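Local structure of periplasmic binding protein/LacI transcriptional regulator (Shewanella sp. ANA-3, 5OCP) at residues Val73-Glu76 against Ala77-Lys81; Phe107-Glu110 against Gly111-Ile114. The protein probably serves as the periplasmic sugar-binding component of an arabinose ABC transporter, holding L-arabinofuranose in either its alpha or beta form between two lobes. All blocks are in the same frame, centred on the assembly; numbering follows the deposited sequence.

How the interactions relate
Both contacts are local, between groups three to four residues apart on a helix, and each pair of segments is continuous, so neither closes a loop, and they neither nest nor cross. Interaction 1 comes first, on helix 71-79, which links strands 59-62 and 84-87 and packs on helix 42-54 and strand 84-87 of the first lobe. After strand 101-104 of that lobe's sheet the chain crosses to helix 107-121 of the second lobe, the seat of interaction 2, which packs on helix 138-151 and strand 239-242. Their nearest atoms are about 16 Å apart. Interaction 1 lies far out on its lobe, whereas interaction 2 starts beside the sugar pocket.

Interaction 1: Val73-Glu76 against Ala77-Lys81; sequences VLKE and AKRAK
At the C-terminal end of helix 71-79, Arg79 folds its side chain back over the preceding turn and lies across Lys75 and Glu76. Its CG is anti to its own carbonyl carbon (chi1 -72°), and a bend at chi3 turns the guanidinium so that one face looks onto the backbone, with Lys75 O 3.9 Å above the plane and toward the rim. The two terminal nitrogens then meet different neighbours. Arg79 NH1 comes to 3.8 Å from Lys75 CE, along the aliphatic part of the lysine, while Arg79 NH2 lies 3.6 Å from Glu76 CG. The Glu76 carboxylate turns away from the arginine, leaving Glu76 OE2 4.8 Å from Arg79 NH2, and forms its salt bridge with Arg50 of helix 42-54 instead.

This helix is the crossover of a beta-alpha-beta unit, between strands 59-62 and 84-87. Val73, Leu74 and Ala77 face inward, Leu74 and Ala77 resting on Val84 and Ala77 also on Ile53 of helix 42-54. The regular i to i+4 bonds of the helix continue through the turn: Ala77 N reaches Val73 O at 3.0 Å, and Arg79 N reaches Lys75 O at 2.9 Å. Ala80 N still pairs with Glu76 O, at 3.0 Å, and Ala80 CB packs against that same oxygen. Lys81 then takes a positive phi of 57° in a Schellman motif, its N bonded to Lys78 O at 2.9 Å. On the flank, the Lys78 chain reaches out to the carbonyl oxygen of Ser97, passing Leu98.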
ATOM      1  N   VAL A  73       7.754  17.141 -14.751  1.00 20.16           N
ATOM      2  CA  VAL A  73       8.869  17.009 -13.809  1.00 18.17           C
ATOM      3  C   VAL A  73       9.828  15.908 -14.187  1.00 18.38           C
ATOM      4  O   VAL A  73      11.028  16.057 -14.007  1.00 18.24           O
ATOM      5  CB  VAL A  73       8.392  17.000 -12.316  1.00 20.38           C
ATOM      6  CG1 VAL A  73       7.805  15.630 -11.872  1.00 19.65           C
ATOM      7  CG2 VAL A  73       9.504  17.476 -11.428  1.00 20.12           C
ATOM      8  N   LEU A  74       9.353  14.784 -14.761  1.00 17.82           N
ATOM      9  CA  LEU A  74      10.229  13.751 -15.186  1.00 16.96           C
ATOM     10  C   LEU A  74      11.121  14.212 -16.321  1.00 15.93           C
ATOM     11  O   LEU A  74      12.281  13.887 -16.366  1.00 17.51           O
ATOM     12  CB  LEU A  74       9.456  12.484 -15.622  1.00 16.71           C
ATOM     13  CG  LEU A  74       8.845  11.819 -14.379  1.00 18.97           C
ATOM     14  CD1 LEU A  74       7.904  10.703 -14.764  1.00 20.26           C
ATOM     15  CD2 LEU A  74       9.889  11.329 -13.418  1.00 21.67           C
ATOM     16  N   LYS A  75      10.569  15.025 -17.195  1.00 21.77           N
ATOM     17  CA  LYS A  75      11.406  15.583 -18.308  1.00 23.39           C
ATOM     18  C   LYS A  75      12.511  16.511 -17.804  1.00 22.42           C
ATOM     19  O   LYS A  75      13.652  16.418 -18.226  1.00 22.45           O
ATOM     20  CB  LYS A  75      10.505  16.277 -19.322  1.00 25.45           C
ATOM     21  CG  LYS A  75       9.847  15.328 -20.293  1.00 29.31           C
ATOM     22  CD  LYS A  75       8.695  15.979 -21.019  1.00 37.48           C
ATOM     23  CE  LYS A  75       9.142  17.149 -21.872  1.00 44.60           C
ATOM     24  NZ  LYS A  75       8.119  17.451 -22.936  1.00 49.20           N
ATOM     25  N   GLU A  76      12.184  17.257 -16.765  1.00 21.98           N
ATOM     26  CA  GLU A  76      13.171  18.064 -16.068  1.00 22.81           C
ATOM     27  C   GLU A  76      14.294  17.248 -15.475  1.00 22.11           C
ATOM     28  O   GLU A  76      15.474  17.613 -15.568  1.00 23.03           O
ATOM     29  CB  GLU A  76      12.496  18.913 -14.979  1.00 25.76           C
ATOM     30  CG  GLU A  76      11.656  20.075 -15.512  1.00 30.36           C
ATOM     31  CD  GLU A  76      10.766  20.733 -14.473  1.00 37.33           C
ATOM     32  OE1 GLU A  76      11.103  20.713 -13.288  1.00 36.20           O
ATOM     33  OE2 GLU A  76       9.707  21.305 -14.853  1.00 42.79           O
ATOM     34  N   ALA A  77      13.957  16.157 -14.742  1.00 18.76           N
ATOM     35  CA  ALA A  77      14.958  15.280 -14.293  1.00 19.20           C
ATOM     36  C   ALA A  77      15.852  14.675 -15.399  1.00 19.12           C
ATOM     37  O   ALA A  77      17.061  14.481 -15.228  1.00 19.84           O
ATOM     38  CB  ALA A  77      14.328  14.168 -13.448  1.00 19.27           C
ATOM     39  N   LYS A  78      15.232  14.351 -16.515  1.00 21.41           N
ATOM     40  CA  LYS A  78      15.937  13.742 -17.581  1.00 23.98           C
ATOM     41  C   LYS A  78      16.968  14.735 -18.167  1.00 24.05           C
ATOM     42  O   LYS A  78      18.130  14.405 -18.381  1.00 27.33           O
ATOM     43  CB  LYS A  78      14.990  13.258 -18.647  1.00 27.26           C
ATOM     44  CG  LYS A  78      15.746  12.425 -19.688  1.00 33.99           C
ATOM     45  CD  LYS A  78      14.743  11.755 -20.631  1.00 38.76           C
ATOM     46  CE  LYS A  78      15.433  10.982 -21.767  1.00 44.95           C
ATOM     47  NZ  LYS A  78      15.796   9.605 -21.317  1.00 49.37           N
ATOM     48  N   ARG A  79      16.530  15.933 -18.362  1.00 26.95           N
ATOM     49  CA  ARG A  79      17.420  17.040 -18.854  1.00 30.22           C
ATOM     50  C   ARG A  79      18.551  17.306 -17.903  1.00 29.42           C
ATOM     51  O   ARG A  79      19.657  17.524 -18.335  1.00 28.37           O
ATOM     52  CB  ARG A  79      16.596  18.298 -19.116  1.00 33.55           C
ATOM     53  CG  ARG A  79      15.713  18.205 -20.353  1.00 39.61           C
ATOM     54  CD  ARG A  79      15.063  19.556 -20.724  1.00 48.87           C
ATOM     55  NE  ARG A  79      13.977  19.994 -19.813  1.00 54.61           N
ATOM     56  CZ  ARG A  79      12.649  19.897 -20.027  1.00 53.88           C
ATOM     57  NH1 ARG A  79      12.132  19.380 -21.147  1.00 58.52           N
ATOM     58  NH2 ARG A  79      11.805  20.336 -19.097  1.00 55.61           N
ATOM     59  N   ALA A  80      18.288  17.166 -16.596  1.00 24.61           N
ATOM     60  CA  ALA A  80      19.301  17.234 -15.566  1.00 25.54           C
ATOM     61  C   ALA A  80      20.201  16.036 -15.424  1.00 22.76           C
ATOM     62  O   ALA A  80      21.094  16.064 -14.599  1.00 23.87           O
ATOM     63  CB  ALA A  80      18.627  17.530 -14.227  1.00 24.96           C
ATOM     64  N   LYS A  81      19.931  14.972 -16.198  1.00 24.42           N
ATOM     65  CA  LYS A  81      20.636  13.697 -16.168  1.00 25.26           C
ATOM     66  C   LYS A  81      20.635  13.037 -14.784  1.00 22.98           C
ATOM     67  O   LYS A  81      21.653  12.496 -14.299  1.00 27.60           O
ATOM     68  CB  LYS A  81      22.043  13.884 -16.701  1.00 28.80           C
ATOM     69  CG  LYS A  81      22.035  14.400 -18.122  1.00 33.77           C
ATOM     70  CD  LYS A  81      23.483  14.553 -18.586  1.00 40.94           C
ATOM     71  CE  LYS A  81      23.592  14.725 -20.110  1.00 48.53           C
ATOM     72  NZ  LYS A  81      23.379  16.136 -20.500  1.00 56.21           N
TER

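Interaction 2: Phe107-Glu110 against Gly111-Ile114; sequences FSEE and GRKI
Gly111 N is bonded to Phe107 O, and three more i to i+4 bonds continue the first turns of helix 107-121: Arg112 N to Ser108 O, Lys113 N to Glu109 O at 2.8 Å, and Ile114 N to Glu110 O.

Above this backbone, Arg112 curls back toward the N-terminal end. A bend at chi3 (-61°) sets its guanidinium face over the chain, with Glu109 CA 3.7 Å above the plane and offset toward the rim. Arg112 NH1 meets Ser108 CB at 3.6 Å, NH2 lies 3.7 Å from Glu109 CB, and NE is hydrogen-bonded to a glycerol, probably from the crystallisation liquor.

The extended chain of Glu109 crosses Arg112 at about a right angle. With CG anti to the backbone N (chi1 178°), OE2 forms a salt bridge to Lys113 NZ at 3.2 Å, approached on the anti side of the carboxylate and 19° out of its plane. Lys113, bent at chi3 and chi4, also lays CD 3.7 Å from Glu109 CG; its NZ has its stronger partner in Gly273 O, so Glu109 shares the ammonium.

On the inner side, Ile114 CG2 rests 3.4 Å from Glu110 O, and Phe107 approaches the bound arabinofuranose. Glu110, gripped by Ser105 and Arg143, probably acts as a second-shell group that steadies Arg143 in the sugar pocket.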
ATOM      1  N   PHE A 107      -0.177  -5.295  -7.413  1.00 14.18           N
ATOM      2  CA  PHE A 107      -1.411  -4.986  -6.704  1.00 12.84           C
ATOM      3  C   PHE A 107      -2.595  -5.816  -7.194  1.00 12.07           C
ATOM      4  O   PHE A 107      -3.442  -6.178  -6.403  1.00 13.20           O
ATOM      5  CB  PHE A 107      -1.768  -3.489  -6.867  1.00 12.65           C
ATOM      6  CG  PHE A 107      -0.777  -2.545  -6.295  1.00 14.24           C
ATOM      7  CD1 PHE A 107      -0.513  -2.545  -4.921  1.00 14.88           C
ATOM      8  CD2 PHE A 107      -0.208  -1.566  -7.080  1.00 15.13           C
ATOM      9  CE1 PHE A 107       0.352  -1.634  -4.363  1.00 15.96           C
ATOM     10  CE2 PHE A 107       0.668  -0.635  -6.542  1.00 16.32           C
ATOM     11  CZ  PHE A 107       0.975  -0.696  -5.189  1.00 16.18           C
ATOM     12  N   SER A 108      -2.667  -6.092  -8.520  1.00 13.74           N
ATOM     13  CA  SER A 108      -3.758  -6.969  -9.066  1.00 14.97           C
ATOM     14  C   SER A 108      -3.650  -8.374  -8.522  1.00 14.09           C
ATOM     15  O   SER A 108      -4.647  -8.939  -8.101  1.00 13.15           O
ATOM     16  CB  SER A 108      -3.734  -7.029 -10.608  1.00 18.74           C
ATOM     17  OG  SER A 108      -3.955  -5.754 -11.100  1.00 30.64           O
ATOM     18  N   GLU A 109      -2.409  -8.851  -8.313  1.00 12.47           N
ATOM     19  CA  GLU A 109      -2.176 -10.164  -7.739  1.00 13.22           C
ATOM     20  C   GLU A 109      -2.601 -10.181  -6.261  1.00 12.75           C
ATOM     21  O   GLU A 109      -3.198 -11.155  -5.790  1.00 11.64           O
ATOM     22  CB  GLU A 109      -0.715 -10.620  -7.881  1.00 16.14           C
ATOM     23  CG  GLU A 109      -0.469 -11.959  -7.239  1.00 19.23           C
ATOM     24  CD  GLU A 109       0.988 -12.473  -7.375  1.00 27.09           C
ATOM     25  OE1 GLU A 109       1.743 -12.038  -8.305  1.00 32.83           O
ATOM     26  OE2 GLU A 109       1.384 -13.343  -6.550  1.00 29.71           O
ATOM     27  N   GLU A 110      -2.335  -9.079  -5.555  1.00 12.35           N
ATOM     28  CA  GLU A 110      -2.744  -8.963  -4.141  1.00 10.94           C
ATOM     29  C   GLU A 110      -4.271  -9.089  -4.055  1.00 11.42           C
ATOM     30  O   GLU A 110      -4.803  -9.888  -3.266  1.00 11.56           O
ATOM     31  CB  GLU A 110      -2.309  -7.653  -3.520  1.00 12.32           C
ATOM     32  CG  GLU A 110      -0.811  -7.519  -3.348  1.00 12.29           C
ATOM     33  CD  GLU A 110      -0.349  -6.105  -3.044  1.00 14.00           C
ATOM     34  OE1 GLU A 110      -1.104  -5.120  -2.981  1.00 14.65           O
ATOM     35  OE2 GLU A 110       0.847  -5.954  -2.874  1.00 14.62           O
ATOM     36  N   GLY A 111      -4.976  -8.355  -4.892  1.00 12.47           N
ATOM     37  CA  GLY A 111      -6.466  -8.419  -4.957  1.00 12.96           C
ATOM     38  C   GLY A 111      -6.999  -9.763  -5.370  1.00 12.34           C
ATOM     39  O   GLY A 111      -7.950 -10.293  -4.754  1.00 10.50           O
ATOM     40  N   ARG A 112      -6.330 -10.410  -6.322  1.00 10.83           N
ATOM     41  CA  ARG A 112      -6.689 -11.775  -6.710  1.00 13.55           C
ATOM     42  C   ARG A 112      -6.504 -12.780  -5.555  1.00 12.98           C
ATOM     43  O   ARG A 112      -7.392 -13.602  -5.343  1.00 12.99           O
ATOM     44  CB  ARG A 112      -5.928 -12.249  -7.952  1.00 15.17           C
ATOM     45  CG  ARG A 112      -6.261 -11.538  -9.192  1.00 21.06           C
ATOM     46  CD  ARG A 112      -5.832 -12.333 -10.443  1.00 24.82           C
ATOM     47  NE  ARG A 112      -4.372 -12.575 -10.500  1.00 30.66           N
ATOM     48  CZ  ARG A 112      -3.476 -11.697 -10.948  1.00 30.69           C
ATOM     49  NH1 ARG A 112      -3.846 -10.520 -11.404  1.00 26.79           N
ATOM     50  NH2 ARG A 112      -2.206 -12.027 -10.968  1.00 34.60           N
ATOM     51  N   LYS A 113      -5.347 -12.779  -4.864  1.00 12.02           N
ATOM     52  CA  LYS A 113      -5.086 -13.756  -3.800  1.00 14.19           C
ATOM     53  C   LYS A 113      -6.064 -13.614  -2.647  1.00 13.02           C
ATOM     54  O   LYS A 113      -6.566 -14.601  -2.117  1.00 12.87           O
ATOM     55  CB  LYS A 113      -3.639 -13.604  -3.276  1.00 15.14           C
ATOM     56  CG  LYS A 113      -2.605 -14.166  -4.257  1.00 21.27           C
ATOM     57  CD  LYS A 113      -1.262 -13.572  -3.952  1.00 23.69           C
ATOM     58  CE  LYS A 113      -0.471 -14.378  -3.013  1.00 32.97           C
ATOM     59  NZ  LYS A 113       0.926 -14.211  -3.540  1.00 33.43           N
ATOM     60  N   ILE A 114      -6.386 -12.355  -2.295  1.00 10.79           N
ATOM     61  CA  ILE A 114      -7.312 -12.136  -1.157  1.00 11.65           C
ATOM     62  C   ILE A 114      -8.736 -12.506  -1.595  1.00 12.17           C
ATOM     63  O   ILE A 114      -9.491 -13.105  -0.818  1.00 13.11           O
ATOM     64  CB  ILE A 114      -7.081 -10.731  -0.525  1.00 13.96           C
ATOM     65  CG1 ILE A 114      -7.615 -10.734   0.916  1.00 16.90           C
ATOM     66  CG2 ILE A 114      -7.611  -9.635  -1.385  1.00 14.23           C
ATOM     67  CD1 ILE A 114      -6.775 -11.549   1.839  1.00 15.72           C
TER